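Local coordinates for protein taurocyamine kinase (Schistosoma mansoni, PDB 4WOD) that reversibly transfers phosphate between ATP and taurocyamine, a magnesium-dependent phosphagen kinase reaction, in a single chain that carries two kinase repeats in tandem, at residues E129-G134 against I143-K148; N147-A152 against D223-I228; E431-F436 against C630-L635; Y439-I444 against D623-I628. The protein carries 4 engineered substitutions. One frame throughout, in Å; residues are numbered along the deposited sequence.

How the interactions relate
The four contacts form two pairs, one in each repeat of the duplicated kinase, on opposite sides of the chain's centre. Interactions 1 and 2, with centres about 9 Å apart, share N147 and K148 of helix 139-154, which holds a loop on one turn and strand 225-232 of the catalytic sheet on the next. Both lie within the first repeat's catalytic domain. Interactions 3 and 4, with centres about 6 Å apart, use the successive helices 432-435 and 437-448, interaction 4 being nested inside the loop closed by interaction 3. They tie the N-terminal region of the second repeat to its catalytic domain. Centres of interactions 1 and 3 lie about 67 Å apart.

Interaction 1: E129-G134 against I143-K148; sequences EGFGFG and IELENK
F131 lays one face of its ring against L145, and this pair makes up the greater part of the contact. L145 CD1 stands 3.9 Å from the centroid of the F131 ring and 19° off the ring normal, which qualifies as a CH-pi contact. The methyl is not centred but shifted toward the rim, its closest approach being 3.7 Å from L145 CD1 to F131 CD2. Along the other flank L145 CB lies 3.8 Å from F131 CD1, while L145 CD2 comes back to within 4.0 Å of F131 CB. The two side chains are thus laid antiparallel, the tip of the leucine near the base of the phenylalanine. This overlap depends on the leucine torsion: CG is anti to the backbone N (chi1 178°), which carries both methyls along the ring toward its root.

Two helix residues border the ring more loosely. E144 CB sits at its edge, near the ring plane, 4.4 Å from F131 CE1. K148 approaches obliquely, with CD 4.0 Å from F131 CE2. No hydrogen bond crosses between 129-134 and 143-148, so the contact is apolar.

Polar bonds further out position the loop. G132 O accepts a hydrogen bond from H224 NE2, and E129 pairs through its backbone with K255. The F133 ring meets those of H224 and F267 edge-to-face. L145 also rests on H224. The loop leaves strand 117-126 of the catalytic sheet and leads into helix 139-154, so the contact folds this strand-to-helix connection back onto the helix it introduces.

Interaction 2: N147-A152 against D223-I228; sequences NKISTA and DHIRVI
I149 overlaps I225 lengthwise, the two side chains lying alongside and pointing opposite ways. The closest pair is I149 CD1 and I225 CG1 at 3.6 Å. Further along, I225 CD1 lies 4.2 Å from I149 CG1, so both outer carbons of each long branch take part. I149 CD1 also touches the preceding backbone, 3.7 Å from H224 O. On the strand side, chi1 of I225 is off the usual value at -38°; CG1 is still on the far side from the carbonyl carbon, which directs the long branch at I149.

H224 offers the helix little more than its CB, because its imidazole leads away: NE2 is bonded to G132 O and ND1 to V128 N.

The contact seats helix 139-154 on the antiparallel sheet of the phosphagen kinase catalytic domain. I149 spans two neighbouring strands, touching I219 of 215-219 as well as I225 of 225-232. I225 and R226 point to opposite faces of their strand. R226, predicted to bind ATP and in contact with the bound arginine, therefore lies across the strand from the helix. Its NH1 forms a salt bridge with D223 OD2 at 2.6 Å; the N-H points only roughly at the oxygen (137°), which is approached 30° out of the carboxylate plane. D223 OD1 is held by F267 N.

On the helix, N147 O receives T151 N at 3.0 Å and T151 OG1 at 2.8 Å, from opposite faces of its carbonyl plane.

Interaction 3: E431-F436 against C630-L635; sequences ECYSTF and CCPSNL
Y433 and L635 meet through matching first torsions, each with CG anti to its own carbonyl carbon (chi1 -69° and -53°), which send the phenol and the leucine methyls toward one another. L635 CD2 is 4.0 Å from Y433 CZ, and L635 CD1 is equally far from Y433 CE1, both methyls on the same side of the ring plane and approaching obliquely. P632 comes in at the ring edge, near its plane: its CB is 4.2 Å from Y433 CE1 and its CG 3.7 Å from Y433 OH.

The hydroxyl lies beside the backbone of 630-635, but its hydrogen bond is to T629 O, just before that segment. P632 N, 3.4 Å from Y433 OH, has no hydrogen to offer and is only a packing neighbour. C630 O is bonded to T427 OG1 and C630 N to D586 OD1, so both have a partner.

The N-terminal region of the second repeat thereby packs on the loop carrying the predicted active-site C631, whose CB points away from Y433. A weak bond from S633 N to C631 SG (3.7 Å, 162° at the hydrogen) lies within the loop, and N634 OD1 binds R486, a predicted ATP-site arginine. On the tyrosine's side the short helix is tightly turned: E431 O accepts from the N and the hydroxyl of both S434 and T435.

Y433 also packs on L440 and I444 of helix 437-448, whose H448 binds P632 O. The contact joins helix 432-435 to the loop between strands 626-627 and 639-646, with helix 437-448 packed against both.

Interaction 4: Y439-I444 against D623-I628; sequences YLDPLI and DKYGYI
D441 and I444, one helical turn of 437-448, grip Y625 of the turn in the small antiparallel hairpin 621-622/626-627, bringing a helix of the N-terminal region onto the catalytic domain of the same repeat.

At D441 the side chain swings with CG opposite the backbone N (chi1 -171°), bringing OD1 to the phenol. Y625 OH donates to D441 OD1 over 2.5 Å, a very short bond. OD1 lies at the ring edge and in its plane, while the carboxylate itself is turned 38° against the ring. The other oxygen, OD2, is near OD2 of D452; two carboxylates so placed would probably raise each other's affinity for a proton, and the phenol bond may offset part of that cost.

P442 follows, and since its N lacks a hydrogen the helix is kinked here, with no backbone bond from that N to the preceding turn. The helical bonding resumes with I444 N to L440 O at 2.9 Å.

I444 covers a face of the Y625 ring. Its CD1 is 3.8 Å from the ring centroid and 15° off the normal, a CH-pi contact, and its CG2 reaches Y625 CE1 at 4.0 Å. The ring is sandwiched, for K624 CB sits over the centre of the opposite face, 3.7 Å above the Y625 ring plane.

Interaction 1: E129-G134 against I143-K148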
loop_
_atom_site.group_PDB
_atom_site.type_symbol
_atom_site.label_atom_id
_atom_site.label_comp_id
_atom_site.label_asym_id
_atom_site.label_seq_id
_atom_site.Cartn_x
_atom_site.Cartn_y
_atom_site.Cartn_z
ATOM N N GLU A 129 -24.667 3.888 -30.244
ATOM C CA GLU A 129 -25.844 4.744 -30.009
ATOM C C GLU A 129 -27.155 4.068 -30.379
ATOM O O GLU A 129 -27.228 3.340 -31.374
ATOM C CB GLU A 129 -25.742 6.040 -30.807
ATOM C CG GLU A 129 -24.744 7.028 -30.263
ATOM C CD GLU A 129 -24.683 8.290 -31.095
ATOM O OE1 GLU A 129 -25.040 8.233 -32.301
ATOM O OE2 GLU A 129 -24.294 9.340 -30.534
ATOM N N GLY A 130 -28.185 4.334 -29.588
ATOM C CA GLY A 130 -29.526 3.889 -29.889
ATOM C C GLY A 130 -29.891 2.574 -29.228
ATOM O O GLY A 130 -31.000 2.090 -29.410
ATOM N N PHE A 131 -28.962 1.975 -28.476
ATOM C CA PHE A 131 -29.224 0.664 -27.876
ATOM C C PHE A 131 -28.904 0.705 -26.398
ATOM O O PHE A 131 -27.965 1.367 -26.005
ATOM C CB PHE A 131 -28.385 -0.451 -28.519
ATOM C CG PHE A 131 -28.707 -0.710 -29.959
ATOM C CD1 PHE A 131 -29.625 -1.696 -30.313
ATOM C CD2 PHE A 131 -28.091 0.032 -30.957
ATOM C CE1 PHE A 131 -29.916 -1.953 -31.638
ATOM C CE2 PHE A 131 -28.383 -0.213 -32.300
ATOM C CZ PHE A 131 -29.297 -1.203 -32.637
ATOM N N GLY A 132 -29.675 -0.022 -25.595
ATOM C CA GLY A 132 -29.432 -0.071 -24.167
ATOM C C GLY A 132 -28.335 -1.055 -23.812
ATOM O O GLY A 132 -27.645 -1.581 -24.694
ATOM N N PHE A 133 -28.143 -1.244 -22.509
ATOM C CA PHE A 133 -27.254 -2.261 -21.983
ATOM C C PHE A 133 -28.116 -3.424 -21.494
ATOM O O PHE A 133 -29.333 -3.387 -21.655
ATOM C CB PHE A 133 -26.383 -1.702 -20.846
ATOM C CG PHE A 133 -25.364 -0.675 -21.298
ATOM C CD1 PHE A 133 -24.692 -0.828 -22.509
ATOM C CD2 PHE A 133 -25.090 0.445 -20.515
ATOM C CE1 PHE A 133 -23.746 0.118 -22.918
ATOM C CE2 PHE A 133 -24.161 1.399 -20.911
ATOM C CZ PHE A 133 -23.477 1.246 -22.109
ATOM N N GLY A 134 -27.474 -4.434 -20.898
ATOM C CA GLY A 134 -28.148 -5.593 -20.329
ATOM C C GLY A 134 -29.576 -5.407 -19.816
ATOM O O GLY A 134 -30.489 -6.115 -20.268
ATOM N N ILE A 143 -30.067 -8.692 -30.548
ATOM C CA ILE A 143 -29.722 -9.407 -31.779
ATOM C C ILE A 143 -29.575 -8.403 -32.929
ATOM O O ILE A 143 -28.636 -8.503 -33.734
ATOM C CB ILE A 143 -30.783 -10.505 -32.119
ATOM C CG1 ILE A 143 -30.724 -11.626 -31.070
ATOM C CG2 ILE A 143 -30.577 -11.079 -33.526
ATOM C CD1 ILE A 143 -31.969 -12.468 -31.000
ATOM N N GLU A 144 -30.479 -7.427 -33.002
ATOM C CA GLU A 144 -30.307 -6.359 -34.008
ATOM C C GLU A 144 -28.938 -5.648 -33.874
ATOM O O GLU A 144 -28.272 -5.353 -34.882
ATOM C CB GLU A 144 -31.444 -5.338 -33.921
ATOM C CG GLU A 144 -32.750 -5.864 -34.458
ATOM C CD GLU A 144 -33.855 -4.840 -34.398
ATOM O OE1 GLU A 144 -34.258 -4.339 -35.469
ATOM O OE2 GLU A 144 -34.307 -4.515 -33.277
ATOM N N LEU A 145 -28.520 -5.401 -32.629
ATOM C CA LEU A 145 -27.228 -4.783 -32.339
ATOM C C LEU A 145 -26.084 -5.699 -32.783
ATOM O O LEU A 145 -25.123 -5.251 -33.433
ATOM C CB LEU A 145 -27.124 -4.451 -30.837
ATOM C CG LEU A 145 -25.824 -3.840 -30.312
ATOM C CD1 LEU A 145 -25.475 -2.555 -31.080
ATOM C CD2 LEU A 145 -25.932 -3.588 -28.799
ATOM N N GLU A 146 -26.203 -6.983 -32.459
ATOM C CA GLU A 146 -25.218 -7.974 -32.893
ATOM C C GLU A 146 -25.082 -7.979 -34.418
ATOM O O GLU A 146 -23.962 -7.947 -34.938
ATOM C CB GLU A 146 -25.583 -9.376 -32.391
ATOM C CG GLU A 146 -24.570 -10.444 -32.789
ATOM C CD GLU A 146 -25.130 -11.863 -32.738
ATOM O OE1 GLU A 146 -26.354 -12.028 -32.537
ATOM O OE2 GLU A 146 -24.333 -12.821 -32.869
ATOM N N ASN A 147 -26.217 -7.996 -35.122
ATOM C CA ASN A 147 -26.213 -7.996 -36.587
ATOM C C ASN A 147 -25.531 -6.750 -37.145
ATOM O O ASN A 147 -24.706 -6.838 -38.060
ATOM C CB ASN A 147 -27.640 -8.077 -37.154
ATOM C CG ASN A 147 -28.316 -9.425 -36.895
ATOM O OD1 ASN A 147 -27.665 -10.434 -36.652
ATOM N ND2 ASN A 147 -29.639 -9.428 -36.934
ATOM N N LYS A 148 -25.896 -5.595 -36.595
ATOM C CA LYS A 148 -25.295 -4.323 -36.963
ATOM C C LYS A 148 -23.778 -4.389 -36.798
ATOM O O LYS A 148 -23.009 -3.989 -37.688
ATOM C CB LYS A 148 -25.883 -3.202 -36.101
ATOM C CG LYS A 148 -25.635 -1.784 -36.603
ATOM C CD LYS A 148 -26.096 -0.768 -35.535
ATOM C CE LYS A 148 -26.505 0.550 -36.147
ATOM N NZ LYS A 148 -27.874 0.476 -36.753
#

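Interaction 2: N147-A152 against D223-I228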
loop_
_atom_site.group_PDB
_atom_site.type_symbol
_atom_site.label_atom_id
_atom_site.label_comp_id
_atom_site.label_asym_id
_atom_site.label_seq_id
_atom_site.Cartn_x
_atom_site.Cartn_y
_atom_site.Cartn_z
ATOM N N ASN A 147 -26.217 -7.996 -35.122
ATOM C CA ASN A 147 -26.213 -7.996 -36.587
ATOM C C ASN A 147 -25.531 -6.750 -37.145
ATOM O O ASN A 147 -24.706 -6.838 -38.060
ATOM C CB ASN A 147 -27.640 -8.077 -37.154
ATOM C CG ASN A 147 -28.316 -9.425 -36.895
ATOM O OD1 ASN A 147 -27.665 -10.434 -36.652
ATOM N ND2 ASN A 147 -29.639 -9.428 -36.934
ATOM N N LYS A 148 -25.896 -5.595 -36.595
ATOM C CA LYS A 148 -25.295 -4.323 -36.963
ATOM C C LYS A 148 -23.778 -4.389 -36.798
ATOM O O LYS A 148 -23.009 -3.989 -37.688
ATOM C CB LYS A 148 -25.883 -3.202 -36.101
ATOM C CG LYS A 148 -25.635 -1.784 -36.603
ATOM C CD LYS A 148 -26.096 -0.768 -35.535
ATOM C CE LYS A 148 -26.505 0.550 -36.147
ATOM N NZ LYS A 148 -27.874 0.476 -36.753
ATOM N N ILE A 149 -23.344 -4.937 -35.665
ATOM C CA ILE A 149 -21.909 -5.021 -35.397
ATOM C C ILE A 149 -21.188 -6.067 -36.264
ATOM O O ILE A 149 -20.097 -5.787 -36.801
ATOM C CB ILE A 149 -21.645 -5.312 -33.898
ATOM C CG1 ILE A 149 -22.097 -4.109 -33.064
ATOM C CG2 ILE A 149 -20.162 -5.532 -33.670
ATOM C CD1 ILE A 149 -22.166 -4.345 -31.550
ATOM N N SER A 150 -21.760 -7.265 -36.411
ATOM C CA SER A 150 -21.075 -8.284 -37.224
ATOM C C SER A 150 -20.983 -7.837 -38.678
ATOM O O SER A 150 -20.036 -8.184 -39.381
ATOM C CB SER A 150 -21.767 -9.643 -37.143
ATOM O OG SER A 150 -23.089 -9.559 -37.636
ATOM N N THR A 151 -21.955 -7.048 -39.116
ATOM C CA THR A 151 -21.933 -6.542 -40.489
ATOM C C THR A 151 -20.769 -5.566 -40.688
ATOM O O THR A 151 -20.068 -5.623 -41.705
ATOM C CB THR A 151 -23.254 -5.848 -40.866
ATOM O OG1 THR A 151 -24.325 -6.793 -40.842
ATOM C CG2 THR A 151 -23.159 -5.244 -42.269
ATOM N N ALA A 152 -20.575 -4.678 -39.714
ATOM C CA ALA A 152 -19.440 -3.760 -39.688
ATOM C C ALA A 152 -18.111 -4.523 -39.644
ATOM O O ALA A 152 -17.144 -4.134 -40.300
ATOM C CB ALA A 152 -19.536 -2.802 -38.488
ATOM N N ASP A 223 -19.949 -4.707 -22.594
ATOM C CA ASP A 223 -20.100 -3.609 -23.520
ATOM C C ASP A 223 -20.595 -4.128 -24.855
ATOM O O ASP A 223 -20.560 -5.342 -25.115
ATOM C CB ASP A 223 -18.771 -2.851 -23.685
ATOM C CG ASP A 223 -18.451 -1.988 -22.470
ATOM O OD1 ASP A 223 -19.322 -1.191 -22.065
ATOM O OD2 ASP A 223 -17.355 -2.139 -21.885
ATOM N N HIS A 224 -21.090 -3.216 -25.692
ATOM C CA HIS A 224 -21.600 -3.591 -26.995
ATOM C C HIS A 224 -20.469 -4.255 -27.780
ATOM O O HIS A 224 -20.620 -5.363 -28.330
ATOM C CB HIS A 224 -22.163 -2.366 -27.734
ATOM C CG HIS A 224 -23.447 -1.866 -27.136
ATOM N ND1 HIS A 224 -24.033 -0.676 -27.502
ATOM C CD2 HIS A 224 -24.247 -2.397 -26.179
ATOM C CE1 HIS A 224 -25.149 -0.503 -26.816
ATOM N NE2 HIS A 224 -25.309 -1.540 -26.011
ATOM N N ILE A 225 -19.336 -3.566 -27.799
ATOM C CA ILE A 225 -18.129 -4.045 -28.459
ATOM C C ILE A 225 -16.939 -3.937 -27.522
ATOM O O ILE A 225 -16.745 -2.904 -26.872
ATOM C CB ILE A 225 -17.807 -3.231 -29.726
ATOM C CG1 ILE A 225 -19.092 -2.859 -30.474
ATOM C CG2 ILE A 225 -16.848 -4.002 -30.595
ATOM C CD1 ILE A 225 -18.908 -1.841 -31.601
ATOM N N ARG A 226 -16.154 -5.006 -27.443
ATOM C CA ARG A 226 -14.848 -4.942 -26.810
ATOM C C ARG A 226 -13.839 -5.410 -27.851
ATOM O O ARG A 226 -13.963 -6.510 -28.394
ATOM C CB ARG A 226 -14.764 -5.791 -25.530
ATOM C CG ARG A 226 -13.496 -5.460 -24.745
ATOM C CD ARG A 226 -13.442 -6.008 -23.314
ATOM N NE ARG A 226 -14.536 -5.615 -22.411
ATOM C CZ ARG A 226 -14.980 -4.375 -22.176
ATOM N NH1 ARG A 226 -15.966 -4.205 -21.302
ATOM N NH2 ARG A 226 -14.488 -3.306 -22.800
ATOM N N VAL A 227 -12.884 -4.546 -28.160
ATOM C CA VAL A 227 -11.865 -4.839 -29.162
ATOM C C VAL A 227 -10.499 -5.001 -28.500
ATOM O O VAL A 227 -10.064 -4.165 -27.679
ATOM C CB VAL A 227 -11.808 -3.740 -30.231
ATOM C CG1 VAL A 227 -10.994 -4.210 -31.433
ATOM C CG2 VAL A 227 -13.222 -3.354 -30.663
ATOM N N ILE A 228 -9.828 -6.089 -28.858
ATOM C CA ILE A 228 -8.574 -6.507 -28.248
ATOM C C ILE A 228 -7.553 -6.888 -29.318
ATOM O O ILE A 228 -7.836 -7.738 -30.169
ATOM C CB ILE A 228 -8.800 -7.708 -27.321
ATOM C CG1 ILE A 228 -9.925 -7.386 -26.322
ATOM C CG2 ILE A 228 -7.499 -8.130 -26.636
ATOM C CD1 ILE A 228 -10.551 -8.588 -25.693
#

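Interaction 3: E431-F436 against C630-L635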
loop_
_atom_site.group_PDB
_atom_site.type_symbol
_atom_site.label_atom_id
_atom_site.label_comp_id
_atom_site.label_asym_id
_atom_site.label_seq_id
_atom_site.Cartn_x
_atom_site.Cartn_y
_atom_site.Cartn_z
ATOM N N GLU A 431 26.014 -5.016 12.722
ATOM C CA GLU A 431 27.298 -4.850 12.038
ATOM C C GLU A 431 27.307 -3.596 11.151
ATOM O O GLU A 431 28.363 -3.066 10.791
ATOM C CB GLU A 431 27.625 -6.093 11.206
ATOM C CG GLU A 431 29.041 -6.088 10.627
ATOM C CD GLU A 431 29.304 -7.276 9.724
ATOM O OE1 GLU A 431 29.033 -8.414 10.157
ATOM O OE2 GLU A 431 29.771 -7.075 8.579
ATOM N N CYS A 432 26.119 -3.124 10.807
ATOM C CA CYS A 432 25.987 -1.901 10.029
ATOM C C CYS A 432 26.752 -0.742 10.673
ATOM O O CYS A 432 27.330 0.099 9.966
ATOM C CB CYS A 432 24.501 -1.550 9.858
ATOM S SG CYS A 432 23.654 -2.567 8.628
ATOM N N TYR A 433 26.791 -0.720 12.010
ATOM C CA TYR A 433 27.419 0.381 12.723
ATOM C C TYR A 433 28.951 0.329 12.733
ATOM O O TYR A 433 29.597 1.236 13.244
ATOM C CB TYR A 433 26.903 0.446 14.164
ATOM C CG TYR A 433 25.450 0.870 14.229
ATOM C CD1 TYR A 433 25.096 2.219 14.189
ATOM C CD2 TYR A 433 24.434 -0.074 14.299
ATOM C CE1 TYR A 433 23.759 2.624 14.258
ATOM C CE2 TYR A 433 23.086 0.318 14.341
ATOM C CZ TYR A 433 22.759 1.661 14.327
ATOM O OH TYR A 433 21.417 2.046 14.378
ATOM N N SER A 434 29.533 -0.720 12.194
ATOM C CA SER A 434 30.968 -0.685 11.960
ATOM C C SER A 434 31.239 -0.699 10.453
ATOM O O SER A 434 32.066 0.070 9.979
ATOM C CB SER A 434 31.676 -1.846 12.675
ATOM O OG SER A 434 31.335 -3.091 12.098
ATOM N N THR A 435 30.552 -1.567 9.706
ATOM C CA THR A 435 30.757 -1.660 8.250
ATOM C C THR A 435 30.523 -0.318 7.537
ATOM O O THR A 435 31.256 0.049 6.590
ATOM C CB THR A 435 29.837 -2.722 7.629
ATOM O OG1 THR A 435 30.013 -3.966 8.316
ATOM C CG2 THR A 435 30.130 -2.908 6.127
ATOM N N PHE A 436 29.519 0.426 8.000
ATOM C CA PHE A 436 29.206 1.732 7.400
ATOM C C PHE A 436 29.445 2.901 8.356
ATOM O O PHE A 436 28.688 3.878 8.344
ATOM C CB PHE A 436 27.753 1.764 6.918
ATOM C CG PHE A 436 27.415 0.668 5.946
ATOM C CD1 PHE A 436 27.989 0.643 4.696
ATOM C CD2 PHE A 436 26.544 -0.352 6.295
ATOM C CE1 PHE A 436 27.694 -0.367 3.800
ATOM C CE2 PHE A 436 26.235 -1.349 5.407
ATOM C CZ PHE A 436 26.813 -1.366 4.157
ATOM N N CYS A 630 17.747 -0.690 15.656
ATOM C CA CYS A 630 17.540 -0.496 14.230
ATOM C C CYS A 630 17.708 0.969 13.800
ATOM O O CYS A 630 18.483 1.262 12.889
ATOM C CB CYS A 630 16.158 -1.021 13.850
ATOM S SG CYS A 630 15.726 -0.795 12.145
ATOM N N CYS A 631 16.973 1.882 14.425
ATOM C CA CYS A 631 17.147 3.299 14.135
ATOM C C CYS A 631 18.277 3.890 14.984
ATOM O O CYS A 631 18.347 3.652 16.192
ATOM C CB CYS A 631 15.836 4.069 14.373
ATOM S SG CYS A 631 15.838 5.758 13.733
ATOM N N PRO A 632 19.179 4.652 14.351
ATOM C CA PRO A 632 20.286 5.280 15.077
ATOM C C PRO A 632 19.793 6.321 16.087
ATOM O O PRO A 632 20.537 6.716 16.958
ATOM C CB PRO A 632 21.116 5.936 13.968
ATOM C CG PRO A 632 20.719 5.246 12.718
ATOM C CD PRO A 632 19.283 4.856 12.896
ATOM N N SER A 633 18.547 6.759 15.966
ATOM C CA SER A 633 17.996 7.725 16.898
ATOM C C SER A 633 17.820 7.124 18.297
ATOM O O SER A 633 17.726 7.861 19.293
ATOM C CB SER A 633 16.647 8.237 16.392
ATOM O OG SER A 633 15.661 7.220 16.477
ATOM N N ASN A 634 17.765 5.793 18.370
ATOM C CA ASN A 634 17.452 5.133 19.634
ATOM C C ASN A 634 18.553 4.293 20.277
ATOM O O ASN A 634 18.269 3.351 21.020
ATOM C CB ASN A 634 16.212 4.279 19.463
ATOM C CG ASN A 634 15.055 4.815 20.262
ATOM O OD1 ASN A 634 15.013 4.661 21.481
ATOM N ND2 ASN A 634 14.120 5.492 19.586
ATOM N N LEU A 635 19.801 4.653 20.000
ATOM C CA LEU A 635 20.981 4.090 20.654
ATOM C C LEU A 635 21.274 4.556 22.091
ATOM O O LEU A 635 20.555 5.369 22.662
ATOM C CB LEU A 635 22.217 4.423 19.810
ATOM C CG LEU A 635 22.173 4.043 18.343
ATOM C CD1 LEU A 635 23.331 4.763 17.609
ATOM C CD2 LEU A 635 22.279 2.530 18.178
#

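Interaction 4: Y439-I444 against D623-I628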
loop_
_atom_site.group_PDB
_atom_site.type_symbol
_atom_site.label_atom_id
_atom_site.label_comp_id
_atom_site.label_asym_id
_atom_site.label_seq_id
_atom_site.Cartn_x
_atom_site.Cartn_y
_atom_site.Cartn_z
ATOM N N TYR A 439 29.377 6.561 7.301
ATOM C CA TYR A 439 28.071 7.184 7.116
ATOM C C TYR A 439 27.380 7.382 8.455
ATOM O O TYR A 439 26.884 8.466 8.753
ATOM C CB TYR A 439 27.211 6.340 6.187
ATOM C CG TYR A 439 25.774 6.774 6.047
ATOM C CD1 TYR A 439 25.443 7.925 5.346
ATOM C CD2 TYR A 439 24.741 6.007 6.581
ATOM C CE1 TYR A 439 24.125 8.309 5.191
ATOM C CE2 TYR A 439 23.419 6.383 6.424
ATOM C CZ TYR A 439 23.120 7.541 5.727
ATOM O OH TYR A 439 21.804 7.935 5.568
ATOM N N LEU A 440 27.347 6.329 9.270
ATOM C CA LEU A 440 26.509 6.356 10.465
ATOM C C LEU A 440 27.103 7.183 11.619
ATOM O O LEU A 440 26.356 7.792 12.388
ATOM C CB LEU A 440 26.213 4.925 10.937
ATOM C CG LEU A 440 25.235 4.101 10.069
ATOM C CD1 LEU A 440 25.273 2.616 10.427
ATOM C CD2 LEU A 440 23.802 4.627 10.206
ATOM N N ASP A 441 28.430 7.224 11.749
ATOM C CA ASP A 441 29.011 7.864 12.922
ATOM C C ASP A 441 28.836 9.385 12.925
ATOM O O ASP A 441 28.444 9.943 13.940
ATOM C CB ASP A 441 30.490 7.517 13.069
ATOM C CG ASP A 441 31.056 7.990 14.395
ATOM O OD1 ASP A 441 30.714 7.378 15.429
ATOM O OD2 ASP A 441 31.818 8.975 14.404
ATOM N N PRO A 442 29.116 10.067 11.793
ATOM C CA PRO A 442 28.842 11.510 11.846
ATOM C C PRO A 442 27.342 11.812 12.027
ATOM O O PRO A 442 26.978 12.744 12.752
ATOM C CB PRO A 442 29.357 12.024 10.486
ATOM C CG PRO A 442 29.405 10.828 9.602
ATOM C CD PRO A 442 29.761 9.676 10.523
ATOM N N LEU A 443 26.499 11.004 11.398
ATOM C CA LEU A 443 25.044 11.128 11.515
ATOM C C LEU A 443 24.564 11.012 12.962
ATOM O O LEU A 443 23.672 11.750 13.401
ATOM C CB LEU A 443 24.364 10.054 10.652
ATOM C CG LEU A 443 22.837 10.099 10.473
ATOM C CD1 LEU A 443 22.438 9.528 9.104
ATOM C CD2 LEU A 443 22.105 9.365 11.612
ATOM N N ILE A 444 25.127 10.040 13.675
ATOM C CA ILE A 444 24.794 9.772 15.072
ATOM C C ILE A 444 25.240 10.941 15.943
ATOM O O ILE A 444 24.482 11.448 16.762
ATOM C CB ILE A 444 25.467 8.449 15.539
ATOM C CG1 ILE A 444 24.726 7.240 14.954
ATOM C CG2 ILE A 444 25.553 8.346 17.056
ATOM C CD1 ILE A 444 25.531 5.938 15.008
ATOM N N ASP A 623 30.651 -0.667 22.176
ATOM C CA ASP A 623 31.573 0.155 22.952
ATOM C C ASP A 623 31.422 1.635 22.562
ATOM O O ASP A 623 31.523 2.527 23.401
ATOM C CB ASP A 623 33.012 -0.314 22.742
ATOM C CG ASP A 623 33.434 -1.388 23.725
ATOM O OD1 ASP A 623 32.592 -1.847 24.534
ATOM O OD2 ASP A 623 34.623 -1.777 23.684
ATOM N N LYS A 624 31.164 1.870 21.282
ATOM C CA LYS A 624 30.910 3.206 20.749
ATOM C C LYS A 624 29.528 3.752 21.172
ATOM O O LYS A 624 29.429 4.848 21.739
ATOM C CB LYS A 624 30.996 3.196 19.208
ATOM C CG LYS A 624 32.294 2.605 18.615
ATOM C CD LYS A 624 32.373 2.760 17.078
ATOM C CE LYS A 624 31.459 1.792 16.335
ATOM N NZ LYS A 624 31.898 0.360 16.351
ATOM N N TYR A 625 28.466 2.986 20.908
ATOM C CA TYR A 625 27.104 3.545 20.975
ATOM C C TYR A 625 26.181 2.984 22.066
ATOM O O TYR A 625 25.015 3.370 22.122
ATOM C CB TYR A 625 26.405 3.367 19.616
ATOM C CG TYR A 625 27.224 3.872 18.448
ATOM C CD1 TYR A 625 27.731 5.170 18.442
ATOM C CD2 TYR A 625 27.516 3.041 17.368
ATOM C CE1 TYR A 625 28.497 5.634 17.382
ATOM C CE2 TYR A 625 28.273 3.495 16.305
ATOM C CZ TYR A 625 28.767 4.785 16.319
ATOM O OH TYR A 625 29.526 5.225 15.256
ATOM N N GLY A 626 26.656 2.079 22.918
ATOM C CA GLY A 626 25.750 1.508 23.920
ATOM C C GLY A 626 24.826 0.471 23.292
ATOM O O GLY A 626 25.258 -0.268 22.412
ATOM N N TYR A 627 23.562 0.396 23.726
ATOM C CA TYR A 627 22.664 -0.590 23.135
ATOM C C TYR A 627 22.394 -0.260 21.666
ATOM O O TYR A 627 22.138 0.890 21.287
ATOM C CB TYR A 627 21.351 -0.732 23.941
ATOM C CG TYR A 627 21.604 -1.507 25.227
ATOM C CD1 TYR A 627 21.878 -2.865 25.188
ATOM C CD2 TYR A 627 21.634 -0.865 26.457
ATOM C CE1 TYR A 627 22.138 -3.579 26.345
ATOM C CE2 TYR A 627 21.900 -1.559 27.626
ATOM C CZ TYR A 627 22.153 -2.916 27.562
ATOM O OH TYR A 627 22.428 -3.612 28.715
ATOM N N ILE A 628 22.523 -1.285 20.839
ATOM C CA ILE A 628 22.300 -1.159 19.400
ATOM C C ILE A 628 20.834 -1.371 19.061
ATOM O O ILE A 628 20.191 -2.278 19.596
ATOM C CB ILE A 628 23.170 -2.170 18.631
ATOM C CG1 ILE A 628 24.639 -1.787 18.804
ATOM C CG2 ILE A 628 22.765 -2.239 17.134
ATOM C CD1 ILE A 628 25.569 -2.947 18.594
#